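Local coordinates for MutT/nudix family protein (Shewanella oneidensis, PDB 3GZ5), which probably regulates transcription of NAD metabolism genes in response to ADP-ribose, pairing a Nudix domain with a DNA-binding winged helix domain, at residues 45-48 with 49-52; 59-62 with 63-66; 114-117 with 118-121; 144-147 with 148-152. All coordinates share one frame; numbering follows the deposited sequence.

All four contacts are local ones within the Nudix domain, each between residues a few positions apart. Interactions 1 and 2 lie in surface loops on either side of the short strands 53-54 and 57-58, their nearest atoms about 7 Å apart. The first is mostly van der Waals packing round a cis proline. The second is a net of hydrogen bonds centred on Asp61, next to the second subunit. Interactions 3 and 4 belong to helices on opposite sides of the chain's centre. Across interaction 3 run one i to i+4 main-chain bond and a CH-pi contact of Gln119 on Tyr115. Interaction 4, partly buried, has regular helical bonding and sends Leu148 and Ile149 into the core.

Interaction 1. Residues 45-48 with 49-52; sequences SNHP and FLGL
Leu50 reaches back over the chain that precedes it and touches Asn46 and His47. Its two methyl groups divide the work. CD1 comes down on the main chain, 3.5 Å from Asn46 N. CD2 approaches the imidazole of His47 at an oblique angle, 4.1 Å from ND1. The CB of Leu50 lies 4.0 Å from His47 CA, so the base of the side chain packs against the same backbone. CG of Leu50 is set opposite the backbone N (chi1 158°), and the fork of the side chain thus lies back across 46-47. These are van der Waals contacts of the leucine methyls with main-chain and imidazole atoms, on an exposed surface. No hydrogen bond joins the two segments.

Pro48 and Phe49 make the sharp bend that brings the two arms together. The peptide bond before Pro48 is cis, and the chain folds back within a few residues. The CA atoms of His47 and Leu50 are only 4.5 Å apart. The backbone at Phe49 is strained in the model, and its detail is doubtful. The Phe49 ring is directed away from the loop that Leu50 closes. Phe49 to Leu52 form a type II beta turn, with Gly51 at its third position. The bond across this turn, from Leu52 N to Phe49 O, is weak.

The loop joins strand 36-43 to strand 53-54 in the Nudix domain. Gly51 and Leu52 make backbone hydrogen bonds with Arg44, and Gln43 NE2 binds Gly51 O. The Phe49 ring meets Phe143 edge to face, which ties the loop to the residues just before helix 145-162.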
loop_
_atom_site.group_PDB
_atom_site.type_symbol
_atom_site.label_atom_id
_atom_site.label_comp_id
_atom_site.label_asym_id
_atom_site.label_seq_id
_atom_site.Cartn_x
_atom_site.Cartn_y
_atom_site.Cartn_z
ATOM N N SER B 45 -10.038 -11.531 25.189
ATOM C CA SER B 45 -10.036 -11.831 26.622
ATOM C C SER B 45 -9.529 -10.624 27.419
ATOM O O SER B 45 -8.651 -10.777 28.287
ATOM C CB SER B 45 -9.108 -13.009 26.887
ATOM O OG SER B 45 -7.762 -12.680 26.551
ATOM N N ASN B 46 -10.083 -9.439 27.133
ATOM C CA ASN B 46 -9.449 -8.184 27.526
ATOM C C ASN B 46 -10.303 -6.973 27.184
ATOM O O ASN B 46 -10.709 -6.793 26.032
ATOM C CB ASN B 46 -8.102 -8.063 26.806
ATOM C CG ASN B 46 -6.982 -7.629 27.719
ATOM O OD1 ASN B 46 -6.986 -7.922 28.919
ATOM N ND2 ASN B 46 -6.001 -6.938 27.153
ATOM N N HIS B 47 -10.575 -6.151 28.194
ATOM C CA HIS B 47 -11.320 -4.888 28.065
ATOM C C HIS B 47 -10.411 -3.912 27.284
ATOM O O HIS B 47 -9.174 -3.994 27.408
ATOM C CB HIS B 47 -11.581 -4.356 29.490
ATOM C CG HIS B 47 -12.996 -3.915 29.769
ATOM N ND1 HIS B 47 -13.809 -4.565 30.679
ATOM C CD2 HIS B 47 -13.711 -2.852 29.327
ATOM C CE1 HIS B 47 -14.971 -3.937 30.763
ATOM N NE2 HIS B 47 -14.935 -2.891 29.955
ATOM N N PRO B 48 -10.985 -3.012 26.455
ATOM C CA PRO B 48 -12.383 -2.780 26.086
ATOM C C PRO B 48 -12.891 -3.828 25.082
ATOM O O PRO B 48 -12.277 -4.898 24.961
ATOM C CB PRO B 48 -12.348 -1.378 25.458
ATOM C CG PRO B 48 -10.996 -1.271 24.879
ATOM C CD PRO B 48 -10.081 -2.081 25.756
ATOM N N PHE B 49 -13.994 -3.531 24.383
ATOM C CA PHE B 49 -14.628 -4.484 23.448
ATOM C C PHE B 49 -14.378 -5.932 23.879
ATOM O O PHE B 49 -14.012 -6.786 23.077
ATOM C CB PHE B 49 -14.133 -4.268 22.012
ATOM C CG PHE B 49 -14.585 -2.983 21.396
ATOM C CD1 PHE B 49 -13.678 -1.961 21.176
ATOM C CD2 PHE B 49 -15.918 -2.797 21.030
ATOM C CE1 PHE B 49 -14.079 -0.757 20.603
ATOM C CE2 PHE B 49 -16.345 -1.591 20.443
ATOM C CZ PHE B 49 -15.419 -0.562 20.230
ATOM N N LEU B 50 -14.562 -6.180 25.170
ATOM C CA LEU B 50 -14.274 -7.474 25.784
ATOM C C LEU B 50 -15.228 -8.569 25.263
ATOM O O LEU B 50 -16.400 -8.291 24.927
ATOM C CB LEU B 50 -14.338 -7.335 27.312
ATOM C CG LEU B 50 -14.585 -8.567 28.188
ATOM C CD1 LEU B 50 -13.283 -9.287 28.497
ATOM C CD2 LEU B 50 -15.333 -8.137 29.457
ATOM N N GLY B 51 -14.702 -9.796 25.176
ATOM C CA GLY B 51 -15.439 -10.935 24.622
ATOM C C GLY B 51 -15.761 -10.914 23.133
ATOM O O GLY B 51 -16.211 -11.924 22.586
ATOM N N LEU B 52 -15.558 -9.779 22.472
ATOM C CA LEU B 52 -15.829 -9.670 21.033
ATOM C C LEU B 52 -14.707 -10.303 20.210
ATOM O O LEU B 52 -13.578 -10.452 20.692
ATOM C CB LEU B 52 -16.048 -8.208 20.621
ATOM C CG LEU B 52 -17.299 -7.518 21.174
ATOM C CD1 LEU B 52 -17.231 -6.022 21.026
ATOM C CD2 LEU B 52 -18.553 -8.047 20.484
#

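Interaction 2. Residues 59-62 with 63-66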
loop_
_atom_site.group_PDB
_atom_site.type_symbol
_atom_site.label_atom_id
_atom_site.label_comp_id
_atom_site.label_asym_id
_atom_site.label_seq_id
_atom_site.Cartn_x
_atom_site.Cartn_y
_atom_site.Cartn_z
ATOM N N PHE B 59 0.818 -5.515 20.575
ATOM C CA PHE B 59 1.955 -4.613 20.812
ATOM C C PHE B 59 3.280 -5.145 20.305
ATOM O O PHE B 59 3.533 -6.350 20.267
ATOM C CB PHE B 59 2.063 -4.213 22.307
ATOM C CG PHE B 59 0.812 -3.572 22.866
ATOM C CD1 PHE B 59 0.415 -2.314 22.459
ATOM C CD2 PHE B 59 0.025 -4.244 23.804
ATOM C CE1 PHE B 59 -0.770 -1.707 22.978
ATOM C CE2 PHE B 59 -1.150 -3.668 24.319
ATOM C CZ PHE B 59 -1.544 -2.391 23.900
ATOM N N ILE B 60 4.130 -4.213 19.921
ATOM C CA ILE B 60 5.519 -4.508 19.579
ATOM C C ILE B 60 6.232 -4.975 20.867
ATOM O O ILE B 60 5.998 -4.423 21.942
ATOM C CB ILE B 60 6.161 -3.231 18.950
ATOM C CG1 ILE B 60 5.485 -2.936 17.616
ATOM C CG2 ILE B 60 7.714 -3.313 18.823
ATOM C CD1 ILE B 60 5.555 -1.498 17.203
ATOM N N ASP B 61 7.041 -6.026 20.763
ATOM C CA ASP B 61 7.861 -6.475 21.864
ATOM C C ASP B 61 9.313 -6.270 21.439
ATOM O O ASP B 61 9.826 -6.994 20.583
ATOM C CB ASP B 61 7.556 -7.937 22.195
ATOM C CG ASP B 61 8.267 -8.425 23.465
ATOM O OD1 ASP B 61 9.407 -7.996 23.733
ATOM O OD2 ASP B 61 7.678 -9.253 24.197
ATOM N N GLU B 62 9.969 -5.262 22.016
ATOM C CA GLU B 62 11.328 -4.884 21.592
ATOM C C GLU B 62 12.388 -5.920 21.921
ATOM O O GLU B 62 13.495 -5.867 21.391
ATOM C CB GLU B 62 11.727 -3.516 22.162
ATOM C CG GLU B 62 10.639 -2.468 22.011
ATOM C CD GLU B 62 11.154 -1.047 22.037
ATOM O OE1 GLU B 62 12.371 -0.842 22.274
ATOM O OE2 GLU B 62 10.331 -0.132 21.793
ATOM N N THR B 63 12.051 -6.859 22.796
ATOM C CA THR B 63 13.026 -7.857 23.212
ATOM C C THR B 63 13.084 -9.027 22.222
ATOM O O THR B 63 14.009 -9.846 22.284
ATOM C CB THR B 63 12.764 -8.379 24.645
ATOM O OG1 THR B 63 11.640 -9.261 24.639
ATOM C CG2 THR B 63 12.499 -7.215 25.601
ATOM N N CYS B 64 12.108 -9.105 21.316
ATOM C CA CYS B 64 12.120 -10.174 20.329
ATOM C C CYS B 64 11.802 -9.728 18.895
ATOM O O CYS B 64 12.214 -10.389 17.956
ATOM C CB CYS B 64 11.248 -11.343 20.778
ATOM S SG CYS B 64 9.539 -10.952 20.985
ATOM N N ASP B 65 11.126 -8.594 18.732
ATOM C CA ASP B 65 10.809 -8.042 17.408
ATOM C C ASP B 65 11.864 -7.034 16.988
ATOM O O ASP B 65 12.109 -6.062 17.705
ATOM C CB ASP B 65 9.461 -7.309 17.414
ATOM C CG ASP B 65 8.329 -8.133 17.949
ATOM O OD1 ASP B 65 8.374 -9.373 17.911
ATOM O OD2 ASP B 65 7.350 -7.519 18.407
ATOM N N GLU B 66 12.458 -7.236 15.816
ATOM C CA GLU B 66 13.434 -6.286 15.266
ATOM C C GLU B 66 12.833 -5.399 14.151
ATOM O O GLU B 66 13.421 -4.393 13.766
ATOM C CB GLU B 66 14.658 -7.034 14.744
ATOM C CG GLU B 66 15.214 -8.030 15.765
ATOM C CD GLU B 66 16.660 -8.402 15.505
ATOM O OE1 GLU B 66 17.543 -7.819 16.183
ATOM O OE2 GLU B 66 16.916 -9.265 14.622
HETATM O O HOH W 1 14.748 -4.753 19.471
#
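Asp61 OD1 grips Thr63 twice. It accepts from Thr63 OG1 at 2.7 Å, on its syn side and 30° out of the carboxylate plane. It also accepts from Thr63 N at 3.0 Å, through its anti lone pair. The torsion that sets CG of Asp61 opposite its own backbone N (chi1 -173°) carries the carboxylate over to Thr63.

The main chain of Asp61 is held at both ends. Its carbonyl oxygen accepts from Asp65 N at 2.8 Å, nearly in line with the C=O bond, and from Cys64 N at 3.2 Å, well above the carbonyl plane. Its N-H gives an almost straight bond to Asp65 OD2 (2.8 Å, 173°), which it meets from above the carboxylate plane. Asp61 and Asp65 therefore bond to each other in both directions.

These bonds shape the loop between strand 57-58 and helix 68-80. In the Nudix fold this loop leads into the Nudix helix. Asp65 OD2 also forms a salt bridge with Arg74 of that helix, which would partly balance its charge.

A water donates to Glu62 O and, weakly, to Asp65 O. The carboxylate of Glu62 turns outward and binds Gln21 of the second subunit. Asp65 O accepts from Trp103 of that subunit. Looser contacts surround this net: Cys64 SG lies 3.8 Å from Asp61 CG, and Ile60 CG2 is 4.2 Å from Asp65 OD2. Ile60 also packs on Leu68 and Thr71 of the helix.

Interaction 3. Residues 114-117 with 118-121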
loop_
_atom_site.group_PDB
_atom_site.type_symbol
_atom_site.label_atom_id
_atom_site.label_comp_id
_atom_site.label_asym_id
_atom_site.label_seq_id
_atom_site.Cartn_x
_atom_site.Cartn_y
_atom_site.Cartn_z
ATOM N N SER B 114 -2.402 -21.765 3.831
ATOM C CA SER B 114 -3.343 -22.859 3.619
ATOM C C SER B 114 -4.020 -23.261 4.928
ATOM O O SER B 114 -3.423 -23.236 6.011
ATOM C CB SER B 114 -2.667 -24.065 2.978
ATOM O OG SER B 114 -2.162 -24.914 3.987
ATOM N N TYR B 115 -5.277 -23.649 4.803
ATOM C CA TYR B 115 -6.107 -24.064 5.927
ATOM C C TYR B 115 -5.545 -25.212 6.785
ATOM O O TYR B 115 -5.562 -25.104 8.006
ATOM C CB TYR B 115 -7.511 -24.385 5.405
ATOM C CG TYR B 115 -8.485 -24.880 6.436
ATOM C CD1 TYR B 115 -9.241 -23.988 7.194
ATOM C CD2 TYR B 115 -8.684 -26.252 6.632
ATOM C CE1 TYR B 115 -10.155 -24.443 8.128
ATOM C CE2 TYR B 115 -9.597 -26.715 7.572
ATOM C CZ TYR B 115 -10.326 -25.811 8.310
ATOM O OH TYR B 115 -11.241 -26.273 9.225
ATOM N N GLN B 116 -5.042 -26.287 6.169
ATOM C CA GLN B 116 -4.589 -27.472 6.939
ATOM C C GLN B 116 -3.172 -27.350 7.522
ATOM O O GLN B 116 -2.782 -28.140 8.387
ATOM C CB GLN B 116 -4.724 -28.776 6.139
ATOM C CG GLN B 116 -6.074 -29.538 6.331
ATOM C CD GLN B 116 -6.340 -30.004 7.782
ATOM O OE1 GLN B 116 -5.421 -30.432 8.507
ATOM N NE2 GLN B 116 -7.612 -29.922 8.204
ATOM N N ALA B 117 -2.414 -26.356 7.061
ATOM C CA ALA B 117 -1.111 -26.042 7.650
ATOM C C ALA B 117 -1.229 -25.701 9.139
ATOM O O ALA B 117 -0.284 -25.914 9.903
ATOM C CB ALA B 117 -0.448 -24.902 6.897
ATOM N N CYS B 118 -2.397 -25.208 9.554
ATOM C CA CYS B 118 -2.587 -24.764 10.932
ATOM C C CYS B 118 -3.900 -25.169 11.617
ATOM O O CYS B 118 -4.017 -24.990 12.833
ATOM C CB CYS B 118 -2.482 -23.252 10.990
ATOM S SG CYS B 118 -4.041 -22.480 10.661
ATOM N N GLN B 119 -4.890 -25.662 10.858
ATOM C CA GLN B 119 -6.109 -26.257 11.450
ATOM C C GLN B 119 -5.762 -27.471 12.320
ATOM O O GLN B 119 -6.478 -27.784 13.280
ATOM C CB GLN B 119 -7.134 -26.644 10.377
ATOM C CG GLN B 119 -8.426 -27.308 10.914
ATOM C CD GLN B 119 -9.298 -26.389 11.802
ATOM O OE1 GLN B 119 -9.984 -26.864 12.712
ATOM N NE2 GLN B 119 -9.277 -25.085 11.529
ATOM N N ILE B 120 -4.663 -28.142 11.967
ATOM C CA ILE B 120 -4.032 -29.168 12.816
ATOM C C ILE B 120 -3.563 -28.668 14.210
ATOM O O ILE B 120 -3.381 -29.475 15.126
ATOM C CB ILE B 120 -2.828 -29.852 12.086
ATOM C CG1 ILE B 120 -1.870 -28.803 11.488
ATOM C CG2 ILE B 120 -3.328 -30.860 11.025
ATOM C CD1 ILE B 120 -0.458 -29.315 11.179
ATOM N N GLN B 121 -3.367 -27.352 14.360
ATOM C CA GLN B 121 -2.804 -26.754 15.592
ATOM C C GLN B 121 -3.739 -25.728 16.236
ATOM O O GLN B 121 -3.286 -24.914 17.057
ATOM C CB GLN B 121 -1.449 -26.076 15.292
ATOM C CG GLN B 121 -0.347 -27.004 14.765
ATOM C CD GLN B 121 0.361 -26.443 13.527
ATOM O OE1 GLN B 121 -0.035 -25.412 12.992
ATOM N NE2 GLN B 121 1.404 -27.129 13.067
#
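Gln119 lies along the ring of Tyr115, one helical turn earlier, and the two side chains point the same way. At its base, Gln119 CB stands over one face of the ring, 4.0 Å from the centroid and 21° off the ring normal. This is a CH-pi contact, offset toward the rim at CE2. The next atom, CG, moves outward to lie 3.6 Å from both CE2 and CZ of Tyr115. CD reaches the phenol oxygen, with Tyr115 OH at 3.2 Å. At the tip, NE2 lies above the phenol end, just beyond the rim, 3.5 Å from Tyr115 CZ. The amide and ring planes are only 8° apart, with the amide displaced past the ring toward the hydroxyl. NE2 is also close to Tyr115 OH, but the angle is poor for a hydrogen bond. Both CG atoms stand opposite their backbone N (chi1 178° in each residue). This matched torsion aligns the two side chains.

The backbone makes the same i to i+4 link. Gln119 N donates to Tyr115 O at 3.0 Å. This is a short, weakly bonded helix, 116-119, between strands 104-112 and 128-132 of the Nudix domain. Ser114 OG accepts a weak capping bond from Ala117 N at its start.

Tyr115 also stacks on His33, and both Tyr115 and Gln119 touch Trp130 of strand 128-132. On the outer side, Gln116 crosses Ile120, with OE1 of Gln116 3.3 Å from CG2 of Ile120. Cys118 is buried and packs on Val82, Met113 and Trp130.

Interaction 4. Residues 144-147 with 148-152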
loop_
_atom_site.group_PDB
_atom_site.type_symbol
_atom_site.label_atom_id
_atom_site.label_comp_id
_atom_site.label_asym_id
_atom_site.label_seq_id
_atom_site.Cartn_x
_atom_site.Cartn_y
_atom_site.Cartn_z
ATOM N N ASP B 144 -12.423 -1.203 14.825
ATOM C CA ASP B 144 -12.754 -0.912 13.435
ATOM C C ASP B 144 -12.322 -2.083 12.556
ATOM O O ASP B 144 -12.145 -1.917 11.345
ATOM C CB ASP B 144 -12.082 0.408 12.974
ATOM C CG ASP B 144 -10.535 0.371 13.077
ATOM O OD1 ASP B 144 -9.967 -0.565 13.686
ATOM O OD2 ASP B 144 -9.891 1.297 12.556
ATOM N N HIS B 145 -12.168 -3.250 13.173
ATOM C CA HIS B 145 -11.638 -4.433 12.517
ATOM C C HIS B 145 -12.467 -4.969 11.333
ATOM O O HIS B 145 -11.907 -5.551 10.386
ATOM C CB HIS B 145 -11.395 -5.540 13.528
ATOM C CG HIS B 145 -10.272 -5.259 14.473
ATOM N ND1 HIS B 145 -9.799 -6.205 15.353
ATOM C CD2 HIS B 145 -9.539 -4.138 14.691
ATOM C CE1 HIS B 145 -8.823 -5.683 16.076
ATOM N NE2 HIS B 145 -8.635 -4.434 15.681
ATOM N N LEU B 146 -13.781 -4.758 11.374
ATOM C CA LEU B 146 -14.610 -5.074 10.228
ATOM C C LEU B 146 -14.176 -4.275 9.005
ATOM O O LEU B 146 -14.155 -4.793 7.886
ATOM C CB LEU B 146 -16.097 -4.812 10.505
ATOM C CG LEU B 146 -17.011 -5.065 9.290
ATOM C CD1 LEU B 146 -16.897 -6.524 8.842
ATOM C CD2 LEU B 146 -18.472 -4.698 9.584
ATOM N N GLN B 147 -13.849 -3.011 9.229
ATOM C CA GLN B 147 -13.455 -2.113 8.169
ATOM C C GLN B 147 -12.091 -2.500 7.584
ATOM O O GLN B 147 -11.899 -2.439 6.370
ATOM C CB GLN B 147 -13.422 -0.697 8.731
ATOM C CG GLN B 147 -13.498 0.418 7.713
ATOM C CD GLN B 147 -13.780 1.753 8.379
ATOM O OE1 GLN B 147 -14.270 1.801 9.522
ATOM N NE2 GLN B 147 -13.478 2.848 7.673
ATOM N N LEU B 148 -11.163 -2.903 8.456
ATOM C CA LEU B 148 -9.857 -3.453 8.054
ATOM C C LEU B 148 -9.997 -4.746 7.221
ATOM O O LEU B 148 -9.296 -4.925 6.233
ATOM C CB LEU B 148 -8.964 -3.687 9.283
ATOM C CG LEU B 148 -8.432 -2.470 10.060
ATOM C CD1 LEU B 148 -7.702 -2.915 11.298
ATOM C CD2 LEU B 148 -7.523 -1.538 9.209
ATOM N N ILE B 149 -10.913 -5.628 7.619
ATOM C CA ILE B 149 -11.250 -6.855 6.859
ATOM C C ILE B 149 -11.770 -6.537 5.455
ATOM O O ILE B 149 -11.273 -7.088 4.466
ATOM C CB ILE B 149 -12.178 -7.809 7.677
ATOM C CG1 ILE B 149 -11.401 -8.336 8.879
ATOM C CG2 ILE B 149 -12.670 -9.003 6.850
ATOM C CD1 ILE B 149 -12.231 -8.925 9.969
ATOM N N GLU B 150 -12.726 -5.613 5.366
ATOM C CA GLU B 150 -13.239 -5.128 4.080
ATOM C C GLU B 150 -12.156 -4.536 3.155
ATOM O O GLU B 150 -12.166 -4.766 1.938
ATOM C CB GLU B 150 -14.324 -4.059 4.304
ATOM C CG GLU B 150 -15.575 -4.556 5.029
ATOM C CD GLU B 150 -16.623 -3.451 5.251
ATOM O OE1 GLU B 150 -16.294 -2.253 5.043
ATOM O OE2 GLU B 150 -17.775 -3.791 5.631
ATOM N N GLN B 151 -11.246 -3.750 3.728
ATOM C CA GLN B 151 -10.114 -3.235 2.984
ATOM C C GLN B 151 -9.174 -4.373 2.502
ATOM O O GLN B 151 -8.765 -4.399 1.342
ATOM C CB GLN B 151 -9.372 -2.193 3.818
ATOM C CG GLN B 151 -8.550 -1.225 2.979
ATOM C CD GLN B 151 -8.078 0.002 3.751
ATOM O OE1 GLN B 151 -8.668 0.398 4.774
ATOM N NE2 GLN B 151 -7.004 0.617 3.254
ATOM N N ALA B 152 -8.847 -5.305 3.396
ATOM C CA ALA B 152 -8.024 -6.464 3.035
ATOM C C ALA B 152 -8.676 -7.271 1.910
ATOM O O ALA B 152 -8.013 -7.646 0.951
ATOM C CB ALA B 152 -7.770 -7.345 4.258
#
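Four successive i to i+4 bonds link 144-147 to 148-152, from Leu148 N to Asp144 O (3.2 Å) through to Gln151 N to Gln147 O (3.0 Å), as in a regular alpha-helix. Asp144 holds the N-cap position, but its side chain makes no capping bond. Its carboxylate turns instead to Arg98, with which OD1 forms a salt bridge.

Leu148 is the main apolar side chain here. Its CD1 reaches back to the start of the helix and touches both Asp144 OD1 and His145 CD2, each at 4.0 Å. It approaches the imidazole obliquely. Asp144 OD1 lies at the edge of the same ring, in its plane. The far side of that ring is tied down too: His145 ND1 is hydrogen-bonded to Leu55 N.

Ile149 lies along the carbonyl of His145, with CG1 3.2 Å from His145 O. With CG1 opposite its own carbonyl carbon (chi1 -66°), the chain is directed back toward the earlier turn. On the exposed side, Glu150 extends across Leu146, and OE2 of Glu150 comes within 3.9 Å of Leu146 CG.

The segment opens helix 145-162, which packs on the Nudix sheet. Leu148 rests on Cys91 of strand 86-95 and on Thr106 and Cys108 of strand 104-112. Ile149 and Ala152 both lie against Val28 of strand 22-33.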